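Local coordinates for synaptic vesicle glycoprotein 2C (Homo sapiens, PDB 5JLV) that is a synaptic vesicle membrane glycoprotein whose luminal domain, the part described here, serves as a protein receptor for botulinum neurotoxin A, at residues N49-T61 with C70-F82. Numbering follows the deposited sequence.
Sequences NGRFIGVKFKSVT and CTFEDVTSVNTYF
Phe52 and Phe72 lie side by side in an offset stack inside the coil, centroids 4.4 Å apart and planes at 5°, with Phe72 CE2 over one face of the Phe52 ring. Phe57 crosses Phe72 at about a right angle, its CZ at the Phe72 edge, while Val55 CG1, from the same segment, sits over the centre of the Phe57 ring. Val75 CG1, beside the backbone N (chi1 -39°), reaches to 3.3 Å from Phe52 O. Outside, Thr76 OG1 rests 3.3 Å from Lys56 CG. Parallel backbone ladders hold this register: Glu73 N bonds Phe52 O (2.8 Å), Gly54 N bonds Glu73 O, and Val78 N bonds Phe57 O. Val78 O is gripped twice, by Ser59 N and, from above the carbonyl plane, by Thr80 OG1 (2.9 Å), which ties down the corner. The Phe92 ring meets Phe72 in the next coil, and Ile33 lies on Phe52 from strand 31-33 of the preceding coil. A basic side chain of another protein's chain bonds Cys70 O. Such successive coils, 20 residues apart in register, mark the right-handed quadrilateral beta-helix of pentapeptide-repeat type: a phenylalanine core within, Arg51, Lys56 and Lys58 on the outer face, and backbone bonds joining coil to coil.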
ATOM      1  N   ASN C  49      21.066  10.218  13.528  1.00 36.68           N
ATOM      2  CA  ASN C  49      21.615  10.597  12.220  1.00 36.69           C
ATOM      3  C   ASN C  49      23.119  10.342  12.112  1.00 37.76           C
ATOM      4  O   ASN C  49      23.877  11.164  11.598  1.00 41.46           O
ATOM      5  CB  ASN C  49      21.258  12.055  11.901  1.00 39.59           C
ATOM      6  CG  ASN C  49      19.770  12.310  12.000  1.00 53.97           C
ATOM      7  OD1 ASN C  49      19.016  11.974  11.092  1.00 55.00           O
ATOM      8  ND2 ASN C  49      19.332  12.867  13.127  1.00 58.54           N
ATOM      9  N   GLY C  50      23.542   9.196  12.623  1.00 35.50           N
ATOM     10  CA  GLY C  50      24.925   8.782  12.528  1.00 36.64           C
ATOM     11  C   GLY C  50      25.164   8.065  11.221  1.00 38.61           C
ATOM     12  O   GLY C  50      24.342   7.248  10.787  1.00 33.56           O
ATOM     13  N   ARG C  51      26.279   8.386  10.587  1.00 35.24           N
ATOM     14  CA  ARG C  51      26.676   7.728   9.362  1.00 34.91           C
ATOM     15  C   ARG C  51      27.991   6.983   9.556  1.00 34.83           C
ATOM     16  O   ARG C  51      29.048   7.588   9.759  1.00 39.55           O
ATOM     17  CB  ARG C  51      26.762   8.741   8.218  1.00 37.01           C
ATOM     18  CG  ARG C  51      25.395   9.292   7.826  1.00 44.23           C
ATOM     19  CD  ARG C  51      25.479  10.538   6.963  1.00 51.41           C
ATOM     20  NE  ARG C  51      26.279  10.341   5.755  1.00 66.02           N
ATOM     21  CZ  ARG C  51      25.947   9.541   4.742  1.00 74.49           C
ATOM     22  NH1 ARG C  51      24.824   8.826   4.781  1.00 65.54           N
ATOM     23  NH2 ARG C  51      26.748   9.454   3.686  1.00 80.30           N
ATOM     24  N   PHE C  52      27.897   5.663   9.544  1.00 29.39           N
ATOM     25  CA  PHE C  52      29.051   4.797   9.586  1.00 32.36           C
ATOM     26  C   PHE C  52      29.297   4.306   8.166  1.00 38.55           C
ATOM     27  O   PHE C  52      28.604   3.395   7.680  1.00 35.02           O
ATOM     28  CB  PHE C  52      28.780   3.628  10.541  1.00 29.15           C
ATOM     29  CG  PHE C  52      28.342   4.059  11.930  1.00 34.09           C
ATOM     30  CD1 PHE C  52      27.005   4.367  12.201  1.00 34.07           C
ATOM     31  CD2 PHE C  52      29.265   4.160  12.963  1.00 35.31           C
ATOM     32  CE1 PHE C  52      26.604   4.759  13.475  1.00 31.40           C
ATOM     33  CE2 PHE C  52      28.870   4.551  14.236  1.00 37.32           C
ATOM     34  CZ  PHE C  52      27.536   4.845  14.490  1.00 35.23           C
ATOM     35  N   ILE C  53      30.252   4.947   7.487  1.00 36.22           N
ATOM     36  CA  ILE C  53      30.484   4.750   6.051  1.00 38.39           C
ATOM     37  C   ILE C  53      31.873   4.161   5.803  1.00 43.64           C
ATOM     38  O   ILE C  53      32.885   4.835   6.011  1.00 39.79           O
ATOM     39  CB  ILE C  53      30.380   6.089   5.256  1.00 50.10           C
ATOM     40  CG1 ILE C  53      29.164   6.931   5.694  1.00 50.11           C
ATOM     41  CG2 ILE C  53      30.392   5.834   3.753  1.00 50.72           C
ATOM     42  CD1 ILE C  53      27.814   6.420   5.217  1.00 53.13           C
ATOM     43  N   GLY C  54      31.921   2.906   5.355  1.00 40.23           N
ATOM     44  CA  GLY C  54      33.201   2.238   5.065  1.00 43.47           C
ATOM     45  C   GLY C  54      34.007   1.905   6.306  1.00 47.60           C
ATOM     46  O   GLY C  54      35.224   1.765   6.245  1.00 58.19           O
ATOM     47  N   VAL C  55      33.321   1.774   7.432  1.00 43.01           N
ATOM     48  CA  VAL C  55      33.962   1.530   8.707  1.00 42.32           C
ATOM     49  C   VAL C  55      34.301   0.049   8.869  1.00 44.01           C
ATOM     50  O   VAL C  55      33.517  -0.825   8.485  1.00 42.28           O
ATOM     51  CB  VAL C  55      33.051   1.988   9.865  1.00 42.84           C
ATOM     52  CG1 VAL C  55      33.641   1.627  11.222  1.00 34.97           C
ATOM     53  CG2 VAL C  55      32.791   3.483   9.770  1.00 47.21           C
ATOM     54  N   LYS C  56      35.478  -0.226   9.420  1.00 39.89           N
ATOM     55  CA  LYS C  56      35.785  -1.558   9.930  1.00 41.86           C
ATOM     56  C   LYS C  56      35.684  -1.568  11.458  1.00 41.66           C
ATOM     57  O   LYS C  56      36.436  -0.869  12.143  1.00 39.65           O
ATOM     58  CB  LYS C  56      37.172  -2.021   9.469  1.00 46.68           C
ATOM     59  CG  LYS C  56      37.298  -2.180   7.958  1.00 59.92           C
ATOM     60  CD  LYS C  56      38.605  -2.847   7.555  1.00 63.54           C
ATOM     61  CE  LYS C  56      39.750  -1.856   7.538  1.00 72.95           C
ATOM     62  NZ  LYS C  56      40.954  -2.431   6.880  1.00 81.44           N
ATOM     63  N   PHE C  57      34.730  -2.341  11.976  1.00 36.43           N
ATOM     64  CA  PHE C  57      34.600  -2.574  13.416  1.00 38.68           C
ATOM     65  C   PHE C  57      35.411  -3.802  13.818  1.00 38.22           C
ATOM     66  O   PHE C  57      35.298  -4.865  13.198  1.00 38.01           O
ATOM     67  CB  PHE C  57      33.140  -2.791  13.802  1.00 36.05           C
ATOM     68  CG  PHE C  57      32.253  -1.613  13.530  1.00 40.42           C
ATOM     69  CD1 PHE C  57      32.161  -0.568  14.443  1.00 40.63           C
ATOM     70  CD2 PHE C  57      31.480  -1.559  12.363  1.00 38.45           C
ATOM     71  CE1 PHE C  57      31.324   0.521  14.196  1.00 44.45           C
ATOM     72  CE2 PHE C  57      30.651  -0.475  12.112  1.00 35.71           C
ATOM     73  CZ  PHE C  57      30.571   0.561  13.031  1.00 37.46           C
ATOM     74  N   LYS C  58      36.234  -3.660  14.851  1.00 41.70           N
ATOM     75  CA  LYS C  58      37.067  -4.768  15.313  1.00 43.97           C
ATOM     76  C   LYS C  58      37.010  -4.820  16.832  1.00 42.06           C
ATOM     77  O   LYS C  58      37.510  -3.905  17.508  1.00 36.83           O
ATOM     78  CB  LYS C  58      38.519  -4.598  14.839  1.00 51.06           C
ATOM     79  CG  LYS C  58      38.700  -4.451  13.332  1.00 47.29           C
ATOM     80  CD  LYS C  58      40.153  -4.139  12.970  1.00 57.16           C
ATOM     81  CE  LYS C  58      40.279  -3.858  11.476  1.00 63.20           C
ATOM     82  NZ  LYS C  58      41.684  -3.859  10.998  1.00 59.35           N
ATOM     83  N   SER C  59      36.396  -5.878  17.364  1.00 31.61           N
ATOM     84  CA  SER C  59      36.210  -6.028  18.816  1.00 39.06           C
ATOM     85  C   SER C  59      35.564  -4.767  19.398  1.00 36.76           C
ATOM     86  O   SER C  59      36.119  -4.107  20.274  1.00 38.98           O
ATOM     87  CB  SER C  59      37.544  -6.335  19.520  1.00 39.37           C
ATOM     88  OG  SER C  59      38.277  -7.320  18.818  1.00 42.50           O
ATOM     89  N   VAL C  60      34.401  -4.428  18.864  1.00 36.63           N
ATOM     90  CA  VAL C  60      33.635  -3.291  19.329  1.00 37.75           C
ATOM     91  C   VAL C  60      32.319  -3.829  19.845  1.00 37.61           C
ATOM     92  O   VAL C  60      31.665  -4.621  19.164  1.00 32.64           O
ATOM     93  CB  VAL C  60      33.378  -2.273  18.188  1.00 40.28           C
ATOM     94  CG1 VAL C  60      32.357  -1.213  18.612  1.00 37.90           C
ATOM     95  CG2 VAL C  60      34.679  -1.609  17.753  1.00 44.15           C
ATOM     96  N   THR C  61      31.951  -3.432  21.059  1.00 36.91           N
ATOM     97  CA  THR C  61      30.612  -3.701  21.566  1.00 38.87           C
ATOM     98  C   THR C  61      29.851  -2.404  21.849  1.00 39.35           C
ATOM     99  O   THR C  61      30.371  -1.500  22.506  1.00 39.11           O
ATOM    100  CB  THR C  61      30.640  -4.585  22.826  1.00 38.70           C
ATOM    101  OG1 THR C  61      31.189  -5.861  22.484  1.00 43.90           O
ATOM    102  CG2 THR C  61      29.234  -4.788  23.376  1.00 40.20           C
ATOM    103  N   CYS C  70      20.066   6.244  11.638  1.00 30.60           N
ATOM    104  CA  CYS C  70      21.458   6.058  11.298  1.00 25.26           C
ATOM    105  C   CYS C  70      21.568   5.342   9.968  1.00 33.07           C
ATOM    106  O   CYS C  70      20.579   4.777   9.475  1.00 31.29           O
ATOM    107  CB  CYS C  70      22.188   5.316  12.406  1.00 28.56           C
ATOM    108  SG  CYS C  70      22.365   6.315  13.911  1.00 35.41           S
ATOM    109  N   THR C  71      22.749   5.435   9.360  1.00 30.29           N
ATOM    110  CA  THR C  71      23.088   4.698   8.147  1.00 31.04           C
ATOM    111  C   THR C  71      24.391   3.950   8.393  1.00 27.26           C
ATOM    112  O   THR C  71      25.403   4.557   8.776  1.00 36.59           O
ATOM    113  CB  THR C  71      23.275   5.645   6.941  1.00 36.15           C
ATOM    114  OG1 THR C  71      22.069   6.376   6.703  1.00 39.93           O
ATOM    115  CG2 THR C  71      23.648   4.869   5.675  1.00 37.93           C
ATOM    116  N   PHE C  72      24.352   2.633   8.217  1.00 28.81           N
ATOM    117  CA  PHE C  72      25.557   1.810   8.171  1.00 28.52           C
ATOM    118  C   PHE C  72      25.758   1.401   6.723  1.00 37.35           C
ATOM    119  O   PHE C  72      24.889   0.747   6.132  1.00 35.16           O
ATOM    120  CB  PHE C  72      25.408   0.569   9.054  1.00 26.94           C
ATOM    121  CG  PHE C  72      25.380   0.864  10.541  1.00 33.48           C
ATOM    122  CD1 PHE C  72      24.192   1.263  11.174  1.00 34.70           C
ATOM    123  CD2 PHE C  72      26.528   0.720  11.315  1.00 27.31           C
ATOM    124  CE1 PHE C  72      24.165   1.518  12.545  1.00 28.25           C
ATOM    125  CE2 PHE C  72      26.502   0.975  12.689  1.00 29.65           C
ATOM    126  CZ  PHE C  72      25.324   1.374  13.301  1.00 29.55           C
ATOM    127  N   GLU C  73      26.882   1.813   6.135  1.00 27.60           N
ATOM    128  CA  GLU C  73      27.097   1.624   4.704  1.00 29.76           C
ATOM    129  C   GLU C  73      28.507   1.143   4.388  1.00 42.78           C
ATOM    130  O   GLU C  73      29.491   1.777   4.787  1.00 43.53           O
ATOM    131  CB  GLU C  73      26.808   2.921   3.957  1.00 37.12           C
ATOM    132  CG  GLU C  73      26.922   2.817   2.459  1.00 44.17           C
ATOM    133  CD  GLU C  73      26.440   4.072   1.773  1.00 58.54           C
ATOM    134  OE1 GLU C  73      27.289   4.909   1.406  1.00 67.89           O
ATOM    135  OE2 GLU C  73      25.211   4.232   1.622  1.00 70.06           O
ATOM    136  N   ASP C  74      28.591   0.022   3.667  1.00 46.00           N
ATOM    137  CA  ASP C  74      29.873  -0.605   3.305  1.00 47.68           C
ATOM    138  C   ASP C  74      30.751  -0.848   4.530  1.00 43.68           C
ATOM    139  O   ASP C  74      31.932  -0.496   4.536  1.00 42.69           O
ATOM    140  CB  ASP C  74      30.632   0.227   2.252  1.00 53.44           C
ATOM    141  CG  ASP C  74      29.981   0.170   0.876  1.00 65.80           C
ATOM    142  OD1 ASP C  74      29.436  -0.896   0.514  1.00 61.93           O
ATOM    143  OD2 ASP C  74      30.026   1.189   0.148  1.00 73.97           O
ATOM    144  N   VAL C  75      30.165  -1.442   5.566  1.00 30.87           N
ATOM    145  CA  VAL C  75      30.906  -1.735   6.784  1.00 34.82           C
ATOM    146  C   VAL C  75      31.201  -3.229   6.919  1.00 39.22           C
ATOM    147  O   VAL C  75      30.403  -4.083   6.485  1.00 34.52           O
ATOM    148  CB  VAL C  75      30.234  -1.162   8.067  1.00 43.39           C
ATOM    149  CG1 VAL C  75      29.643   0.223   7.812  1.00 37.40           C
ATOM    150  CG2 VAL C  75      29.182  -2.096   8.615  1.00 43.52           C
ATOM    151  N   THR C  76      32.377  -3.536   7.464  1.00 33.62           N
ATOM    152  CA  THR C  76      32.705  -4.895   7.877  1.00 32.62           C
ATOM    153  C   THR C  76      32.952  -4.903   9.379  1.00 39.77           C
ATOM    154  O   THR C  76      33.220  -3.852   9.971  1.00 41.93           O
ATOM    155  CB  THR C  76      33.937  -5.450   7.146  1.00 41.64           C
ATOM    156  OG1 THR C  76      35.054  -4.586   7.373  1.00 46.29           O
ATOM    157  CG2 THR C  76      33.669  -5.565   5.651  1.00 45.64           C
ATOM    158  N   SER C  77      32.855  -6.081   9.992  1.00 36.88           N
ATOM    159  CA  SER C  77      32.951  -6.202  11.449  1.00 36.75           C
ATOM    160  C   SER C  77      33.469  -7.568  11.910  1.00 41.13           C
ATOM    161  O   SER C  77      33.035  -8.612  11.422  1.00 39.05           O
ATOM    162  CB  SER C  77      31.607  -5.888  12.108  1.00 35.73           C
ATOM    163  OG  SER C  77      30.567  -6.704  11.591  1.00 36.47           O
ATOM    164  N   VAL C  78      34.410  -7.542  12.847  1.00 37.61           N
ATOM    165  CA  VAL C  78      34.954  -8.754  13.446  1.00 34.84           C
ATOM    166  C   VAL C  78      34.820  -8.634  14.979  1.00 40.37           C
ATOM    167  O   VAL C  78      35.106  -7.565  15.568  1.00 36.61           O
ATOM    168  CB  VAL C  78      36.425  -8.987  13.013  1.00 58.96           C
ATOM    169  CG1 VAL C  78      36.950 -10.328  13.525  1.00 63.08           C
ATOM    170  CG2 VAL C  78      36.548  -8.925  11.492  1.00 56.13           C
ATOM    171  N   ASN C  79      34.337  -9.702  15.609  1.00 33.24           N
ATOM    172  CA  ASN C  79      34.159  -9.732  17.059  1.00 42.52           C
ATOM    173  C   ASN C  79      33.389  -8.482  17.517  1.00 42.77           C
ATOM    174  O   ASN C  79      33.735  -7.830  18.515  1.00 41.16           O
ATOM    175  CB  ASN C  79      35.523  -9.872  17.778  1.00 30.68           C
ATOM    176  CG  ASN C  79      35.381 -10.134  19.273  1.00 40.75           C
ATOM    177  OD1 ASN C  79      34.470 -10.836  19.718  1.00 41.68           O
ATOM    178  ND2 ASN C  79      36.287  -9.550  20.061  1.00 39.47           N
ATOM    179  N   THR C  80      32.346  -8.159  16.758  1.00 32.21           N
ATOM    180  CA  THR C  80      31.555  -6.968  16.996  1.00 31.29           C
ATOM    181  C   THR C  80      30.120  -7.339  17.362  1.00 31.55           C
ATOM    182  O   THR C  80      29.485  -8.160  16.694  1.00 33.66           O
ATOM    183  CB  THR C  80      31.603  -6.027  15.781  1.00 32.81           C
ATOM    184  OG1 THR C  80      32.957  -5.560  15.595  1.00 37.61           O
ATOM    185  CG2 THR C  80      30.688  -4.841  15.983  1.00 30.87           C
ATOM    186  N   TYR C  81      29.620  -6.743  18.437  1.00 32.65           N
ATOM    187  CA  TYR C  81      28.274  -7.048  18.918  1.00 35.88           C
ATOM    188  C   TYR C  81      27.493  -5.803  19.312  1.00 38.31           C
ATOM    189  O   TYR C  81      28.038  -4.867  19.904  1.00 30.15           O
ATOM    190  CB  TYR C  81      28.341  -7.938  20.135  1.00 35.57           C
ATOM    191  CG  TYR C  81      28.807  -9.356  19.905  1.00 36.36           C
ATOM    192  CD1 TYR C  81      27.911 -10.341  19.486  1.00 36.27           C
ATOM    193  CD2 TYR C  81      30.118  -9.730  20.188  1.00 32.84           C
ATOM    194  CE1 TYR C  81      28.322 -11.657  19.319  1.00 35.61           C
ATOM    195  CE2 TYR C  81      30.536 -11.036  20.023  1.00 34.30           C
ATOM    196  CZ  TYR C  81      29.634 -11.996  19.590  1.00 37.22           C
ATOM    197  OH  TYR C  81      30.036 -13.307  19.443  1.00 38.36           O
ATOM    198  N   PHE C  82      26.201  -5.835  19.008  1.00 34.05           N
ATOM    199  CA  PHE C  82      25.235  -4.894  19.532  1.00 33.48           C
ATOM    200  C   PHE C  82      24.356  -5.645  20.518  1.00 32.04           C
ATOM    201  O   PHE C  82      23.578  -6.509  20.115  1.00 36.05           O
ATOM    202  CB  PHE C  82      24.382  -4.345  18.388  1.00 29.04           C
ATOM    203  CG  PHE C  82      25.171  -3.628  17.335  1.00 31.30           C
ATOM    204  CD1 PHE C  82      25.728  -4.329  16.262  1.00 35.07           C
ATOM    205  CD2 PHE C  82      25.333  -2.250  17.390  1.00 32.25           C
ATOM    206  CE1 PHE C  82      26.459  -3.661  15.283  1.00 34.16           C
ATOM    207  CE2 PHE C  82      26.056  -1.575  16.406  1.00 32.80           C
ATOM    208  CZ  PHE C  82      26.624  -2.281  15.364  1.00 33.81           C
TER
HETATM  209  O   HOH W   1      36.017  -5.410  10.583  1.00 57.45           O
HETATM  210  O   HOH W   2      32.895  -7.368  21.144  1.00 40.85           O